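Local coordinates for protein CCMAN5 (Cellulosimicrobium cellulans, PDB 2XSG) that acts as a family 92 glycoside hydrolase, an alpha-mannosidase that enables mannose-6-phosphate modification of yeast-produced recombinant human lysosomal enzymes, at residues D104-G109 and Y113-G118; S144-Y149 and D276-R281. One frame throughout, in Å; residues are numbered along the deposited sequence.

Contact 1. Residues D104-G109 and Y113-G118; sequences DDEDAG and YSVGLG
Y113 and E106 meet through their polar ends: the phenol OH donates to OE2 of E106 at 2.7 Å. It uses the lone pair of OE2 that faces away from OE1, and OE2 sits at the ring edge, near the ring plane, with carboxylate and ring planes 79° apart. E106 gets there by running out extended, its CG anti to the backbone N (chi1 -175°). Y52 OH also bonds to OE2 and H103 ND1 bonds to OE1, so the carboxylate is fixed at both oxygens. Nearer the backbone, A108 CB packs obliquely against the Y113 ring, 3.5 Å from CD2. A phenylalanine in place of Y113 lacks the hydroxyl, which would probably leave OE2 with Y52 alone of these two partners and the E106 carboxylate freer to turn.

D105 works at the other end. Its backbone O takes a nearly straight bond from G116 N (3.0 Å, 171° at the hydrogen), and its carboxylate swings over the glycine, OD2 lying 3.2 Å from G116 CA, where a beta carbon would collide with it. Between these ends D107 and S114 form a hydrogen-bonded pair, D107 N to S114 O at 2.8 Å and S114 N to D107 O at 2.7 Å. This is an antiparallel beta hairpin, with strand 106-109 added beside strand 112-121 in the large sheet of the family 92 N-terminal domain.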
loop_
_atom_site.group_PDB
_atom_site.type_symbol
_atom_site.label_atom_id
_atom_site.label_comp_id
_atom_site.label_asym_id
_atom_site.label_seq_id
_atom_site.Cartn_x
_atom_site.Cartn_y
_atom_site.Cartn_z
ATOM N N ASP A 104 0.414 -21.542 -17.698
ATOM C CA ASP A 104 0.644 -21.585 -19.154
ATOM C C ASP A 104 -0.579 -21.102 -19.935
ATOM O O ASP A 104 -0.476 -20.750 -21.110
ATOM C CB ASP A 104 1.010 -23.008 -19.603
ATOM C CG ASP A 104 2.315 -23.494 -19.003
ATOM O OD1 ASP A 104 3.246 -22.678 -18.858
ATOM O OD2 ASP A 104 2.406 -24.698 -18.669
ATOM N N ASP A 105 -1.744 -21.113 -19.288
ATOM C CA ASP A 105 -2.977 -20.634 -19.899
ATOM C C ASP A 105 -3.563 -19.512 -19.033
ATOM O O ASP A 105 -4.676 -19.606 -18.533
ATOM C CB ASP A 105 -3.972 -21.795 -20.070
ATOM C CG ASP A 105 -5.114 -21.459 -21.017
ATOM O OD1 ASP A 105 -4.940 -20.551 -21.844
ATOM O OD2 ASP A 105 -6.182 -22.120 -20.972
ATOM N N GLU A 106 -2.786 -18.447 -18.871
ATOM C CA GLU A 106 -3.110 -17.341 -17.979
ATOM C C GLU A 106 -2.293 -16.159 -18.467
ATOM O O GLU A 106 -1.111 -16.317 -18.790
ATOM C CB GLU A 106 -2.713 -17.683 -16.535
ATOM C CG GLU A 106 -3.105 -16.657 -15.481
ATOM C CD GLU A 106 -2.451 -16.923 -14.128
ATOM O OE1 GLU A 106 -1.235 -17.218 -14.106
ATOM O OE2 GLU A 106 -3.148 -16.824 -13.078
ATOM N N ASP A 107 -2.926 -14.985 -18.488
ATOM C CA ASP A 107 -2.341 -13.744 -19.009
ATOM C C ASP A 107 -2.975 -12.530 -18.295
ATOM O O ASP A 107 -4.189 -12.449 -18.168
ATOM C CB ASP A 107 -2.615 -13.675 -20.519
ATOM C CG ASP A 107 -1.963 -12.488 -21.191
ATOM O OD1 ASP A 107 -0.835 -12.099 -20.800
ATOM O OD2 ASP A 107 -2.578 -11.954 -22.151
ATOM N N ALA A 108 -2.149 -11.600 -17.822
ATOM C CA ALA A 108 -2.653 -10.431 -17.144
ATOM C C ALA A 108 -1.678 -9.270 -17.250
ATOM O O ALA A 108 -0.500 -9.449 -17.545
ATOM C CB ALA A 108 -2.992 -10.746 -15.634
ATOM N N GLY A 109 -2.202 -8.077 -17.014
ATOM C CA GLY A 109 -1.432 -6.842 -17.046
ATOM C C GLY A 109 -2.379 -5.709 -16.703
ATOM O O GLY A 109 -3.565 -5.964 -16.429
ATOM N N TYR A 113 -7.275 -9.306 -16.614
ATOM C CA TYR A 113 -6.772 -10.633 -16.275
ATOM C C TYR A 113 -7.522 -11.711 -17.081
ATOM O O TYR A 113 -8.737 -11.620 -17.264
ATOM C CB TYR A 113 -6.888 -10.876 -14.767
ATOM C CG TYR A 113 -6.581 -12.295 -14.350
ATOM C CD1 TYR A 113 -7.560 -13.293 -14.448
ATOM C CD2 TYR A 113 -5.341 -12.636 -13.844
ATOM C CE1 TYR A 113 -7.303 -14.589 -14.065
ATOM C CE2 TYR A 113 -5.066 -13.939 -13.451
ATOM C CZ TYR A 113 -6.056 -14.911 -13.566
ATOM O OH TYR A 113 -5.797 -16.209 -13.206
ATOM N N SER A 114 -6.796 -12.712 -17.577
ATOM C CA SER A 114 -7.423 -13.780 -18.368
ATOM C C SER A 114 -6.834 -15.144 -17.992
ATOM O O SER A 114 -5.635 -15.246 -17.669
ATOM C CB SER A 114 -7.294 -13.501 -19.879
ATOM O OG SER A 114 -7.559 -12.127 -20.201
ATOM N N VAL A 115 -7.686 -16.178 -18.005
ATOM C CA VAL A 115 -7.293 -17.544 -17.625
ATOM C C VAL A 115 -8.231 -18.572 -18.269
ATOM O O VAL A 115 -9.445 -18.327 -18.445
ATOM C CB VAL A 115 -7.277 -17.739 -16.078
ATOM C CG1 VAL A 115 -8.699 -17.628 -15.465
ATOM C CG2 VAL A 115 -6.621 -19.084 -15.684
ATOM N N GLY A 116 -7.652 -19.697 -18.667
ATOM C CA GLY A 116 -8.433 -20.840 -19.111
ATOM C C GLY A 116 -8.713 -21.741 -17.927
ATOM O O GLY A 116 -7.789 -22.247 -17.290
ATOM N N LEU A 117 -9.995 -21.907 -17.615
ATOM C CA LEU A 117 -10.419 -22.719 -16.485
ATOM C C LEU A 117 -10.944 -24.046 -16.987
ATOM O O LEU A 117 -11.677 -24.078 -17.971
ATOM C CB LEU A 117 -11.512 -21.991 -15.684
ATOM C CG LEU A 117 -11.159 -20.626 -15.082
ATOM C CD1 LEU A 117 -12.435 -19.918 -14.519
ATOM C CD2 LEU A 117 -10.061 -20.777 -14.019
ATOM N N GLY A 118 -10.542 -25.137 -16.335
ATOM C CA GLY A 118 -11.087 -26.448 -16.641
ATOM C C GLY A 118 -12.579 -26.468 -16.377
ATOM O O GLY A 118 -13.058 -25.950 -15.350
#

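Contact 2. Residues S144-Y149 and D276-R281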
loop_
_atom_site.group_PDB
_atom_site.type_symbol
_atom_site.label_atom_id
_atom_site.label_comp_id
_atom_site.label_asym_id
_atom_site.label_seq_id
_atom_site.Cartn_x
_atom_site.Cartn_y
_atom_site.Cartn_z
ATOM N N SER A 144 -15.799 -0.362 -11.923
ATOM C CA SER A 144 -16.472 -1.482 -12.574
ATOM C C SER A 144 -15.559 -2.654 -12.896
ATOM O O SER A 144 -14.379 -2.479 -13.207
ATOM C CB SER A 144 -17.119 -1.047 -13.893
ATOM O OG SER A 144 -18.030 0.011 -13.715
ATOM N N GLY A 145 -16.135 -3.847 -12.843
ATOM C CA GLY A 145 -15.475 -5.040 -13.324
ATOM C C GLY A 145 -16.297 -5.648 -14.435
ATOM O O GLY A 145 -17.513 -5.829 -14.283
ATOM N N VAL A 146 -15.647 -5.955 -15.555
ATOM C CA VAL A 146 -16.346 -6.583 -16.672
ATOM C C VAL A 146 -15.780 -7.949 -16.919
ATOM O O VAL A 146 -14.566 -8.159 -16.752
ATOM C CB VAL A 146 -16.364 -5.732 -17.983
ATOM C CG1 VAL A 146 -17.103 -4.452 -17.730
ATOM C CG2 VAL A 146 -14.941 -5.456 -18.523
ATOM N N HIS A 147 -16.681 -8.856 -17.296
ATOM C CA HIS A 147 -16.398 -10.272 -17.529
ATOM C C HIS A 147 -16.822 -10.677 -18.946
ATOM O O HIS A 147 -17.910 -10.283 -19.424
ATOM C CB HIS A 147 -17.208 -11.139 -16.571
ATOM C CG HIS A 147 -16.984 -10.841 -15.122
ATOM N ND1 HIS A 147 -16.562 -11.802 -14.225
ATOM C CD2 HIS A 147 -17.160 -9.706 -14.404
ATOM C CE1 HIS A 147 -16.458 -11.265 -13.023
ATOM N NE2 HIS A 147 -16.816 -9.996 -13.102
ATOM N N ARG A 148 -15.965 -11.464 -19.599
ATOM C CA ARG A 148 -16.330 -12.203 -20.819
ATOM C C ARG A 148 -15.915 -13.674 -20.703
ATOM O O ARG A 148 -14.721 -13.977 -20.519
ATOM C CB ARG A 148 -15.684 -11.574 -22.064
ATOM C CG ARG A 148 -16.118 -12.229 -23.370
ATOM C CD ARG A 148 -15.627 -11.445 -24.560
ATOM N NE ARG A 148 -14.168 -11.270 -24.547
ATOM C CZ ARG A 148 -13.540 -10.338 -25.250
ATOM N NH1 ARG A 148 -14.250 -9.489 -25.999
ATOM N NH2 ARG A 148 -12.214 -10.236 -25.201
ATOM N N TYR A 149 -16.895 -14.575 -20.817
ATOM C CA TYR A 149 -16.683 -16.022 -20.682
ATOM C C TYR A 149 -17.040 -16.772 -21.952
ATOM O O TYR A 149 -18.057 -16.475 -22.595
ATOM C CB TYR A 149 -17.538 -16.590 -19.535
ATOM C CG TYR A 149 -17.173 -16.045 -18.189
ATOM C CD1 TYR A 149 -17.940 -15.050 -17.596
ATOM C CD2 TYR A 149 -16.053 -16.522 -17.504
ATOM C CE1 TYR A 149 -17.606 -14.538 -16.351
ATOM C CE2 TYR A 149 -15.707 -16.007 -16.263
ATOM C CZ TYR A 149 -16.481 -15.009 -15.695
ATOM O OH TYR A 149 -16.152 -14.491 -14.467
ATOM N N ASP A 276 -13.677 -5.204 -25.101
ATOM C CA ASP A 276 -12.363 -4.840 -25.649
ATOM C C ASP A 276 -12.027 -3.368 -25.468
ATOM O O ASP A 276 -10.879 -3.038 -25.118
ATOM C CB ASP A 276 -12.253 -5.209 -27.146
ATOM C CG ASP A 276 -12.120 -6.705 -27.378
ATOM O OD1 ASP A 276 -11.948 -7.457 -26.395
ATOM O OD2 ASP A 276 -12.200 -7.131 -28.553
ATOM N N ALA A 277 -13.015 -2.497 -25.711
ATOM C CA ALA A 277 -12.839 -1.043 -25.572
ATOM C C ALA A 277 -12.695 -0.593 -24.118
ATOM O O ALA A 277 -11.941 0.328 -23.836
ATOM C CB ALA A 277 -13.975 -0.267 -26.263
ATOM N N ILE A 278 -13.424 -1.228 -23.210
ATOM C CA ILE A 278 -13.231 -0.962 -21.785
ATOM C C ILE A 278 -11.844 -1.419 -21.325
ATOM O O ILE A 278 -11.148 -0.686 -20.624
ATOM C CB ILE A 278 -14.360 -1.592 -20.912
ATOM C CG1 ILE A 278 -15.722 -0.984 -21.278
ATOM C CG2 ILE A 278 -14.068 -1.392 -19.426
ATOM C CD1 ILE A 278 -16.952 -1.893 -20.911
ATOM N N ARG A 279 -11.433 -2.616 -21.741
ATOM C CA ARG A 279 -10.090 -3.123 -21.424
ATOM C C ARG A 279 -9.023 -2.205 -22.015
ATOM O O ARG A 279 -8.065 -1.841 -21.332
ATOM C CB ARG A 279 -9.903 -4.538 -21.960
ATOM C CG ARG A 279 -8.590 -5.234 -21.523
ATOM C CD ARG A 279 -8.295 -6.474 -22.402
ATOM N NE ARG A 279 -8.302 -6.047 -23.799
ATOM C CZ ARG A 279 -8.773 -6.738 -24.827
ATOM N NH1 ARG A 279 -9.284 -7.966 -24.660
ATOM N NH2 ARG A 279 -8.727 -6.176 -26.033
ATOM N N ASP A 280 -9.200 -1.843 -23.285
ATOM C CA ASP A 280 -8.238 -0.996 -23.994
ATOM C C ASP A 280 -8.108 0.368 -23.328
ATOM O O ASP A 280 -6.998 0.899 -23.182
ATOM C CB ASP A 280 -8.655 -0.814 -25.455
ATOM C CG ASP A 280 -8.445 -2.070 -26.307
ATOM O OD1 ASP A 280 -7.907 -3.087 -25.810
ATOM O OD2 ASP A 280 -8.809 -2.028 -27.499
ATOM N N ARG A 281 -9.241 0.955 -22.950
ATOM C CA ARG A 281 -9.231 2.286 -22.325
ATOM C C ARG A 281 -8.522 2.297 -20.970
ATOM O O ARG A 281 -7.830 3.261 -20.622
ATOM C CB ARG A 281 -10.637 2.848 -22.205
ATOM C CG ARG A 281 -10.691 4.227 -21.581
ATOM C CD ARG A 281 -12.124 4.651 -21.314
ATOM N NE ARG A 281 -12.771 3.775 -20.336
ATOM C CZ ARG A 281 -14.056 3.843 -19.989
ATOM N NH1 ARG A 281 -14.858 4.744 -20.543
ATOM N NH2 ARG A 281 -14.542 2.994 -19.086
#
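A salt-bridge network ties strand 144-150, in the sheet of the family 92 N-terminal region, to helix 275-290, in the part that belongs to the family 92 catalytic domain, and R148 and D276 make its link across the contact. R148 comes off the strand with CG anti to the backbone N (chi1 -175°), then bends at chi3, which brings its guanidinium end to the helix. There it grips a single oxygen: NH1 is 3.1 Å and NH2 3.0 Å from D276 OD1. The guanidinium and carboxylate planes stand 85° apart, and the two bonds reach OD1 differently. NH2 uses the syn lone pair, on the side of OD2, whereas NH1 comes from above the carboxylate plane. NH2 has a second anion in E137 of the adjacent strand 133-140, so this nitrogen is shared between an acid of the sheet and one of the helix.

D276 OD1 is shared with the helix's own arginine, R279, whose NH1 lies 3.2 Å away. The two guanidinium groups therefore gather round one carboxylate, and their closeness is probably offset by that charge and by E137. R279 is steadied at its far end by D280, since NH2 meets D280 OD1 in the guanidinium plane.

Beside this polar cluster the contact turns apolar. V146 points toward the helix and I278 toward the strand, with Q251 of strand 248-255 touching each of them. They approach obliquely, and V146 CG1 comes to 4.1 Å from I278 CD1.

Overall arrangement
Both contacts are partly buried and involve the same large antiparallel sheet, with centres about 15 Å apart. In contact 1 the acids D105 and D107 are exposed while Y113, V115 and G116 are buried; in contact 2 no touching residue is fully exposed, and V146 and I278 are buried. Contact 1 is local, two neighbouring strands zipped by backbone bonds; contact 2 joins segments distant in sequence, strand to helix, through side chains. Strand 133-140 lies between them, bonded through its backbone to 112-121 and 144-150, and its E137 reaches residues of both, S114 and R148. A neutral phenol meets a carboxylate in contact 1, while contact 2 divides about evenly between a charge cluster and an apolar pair.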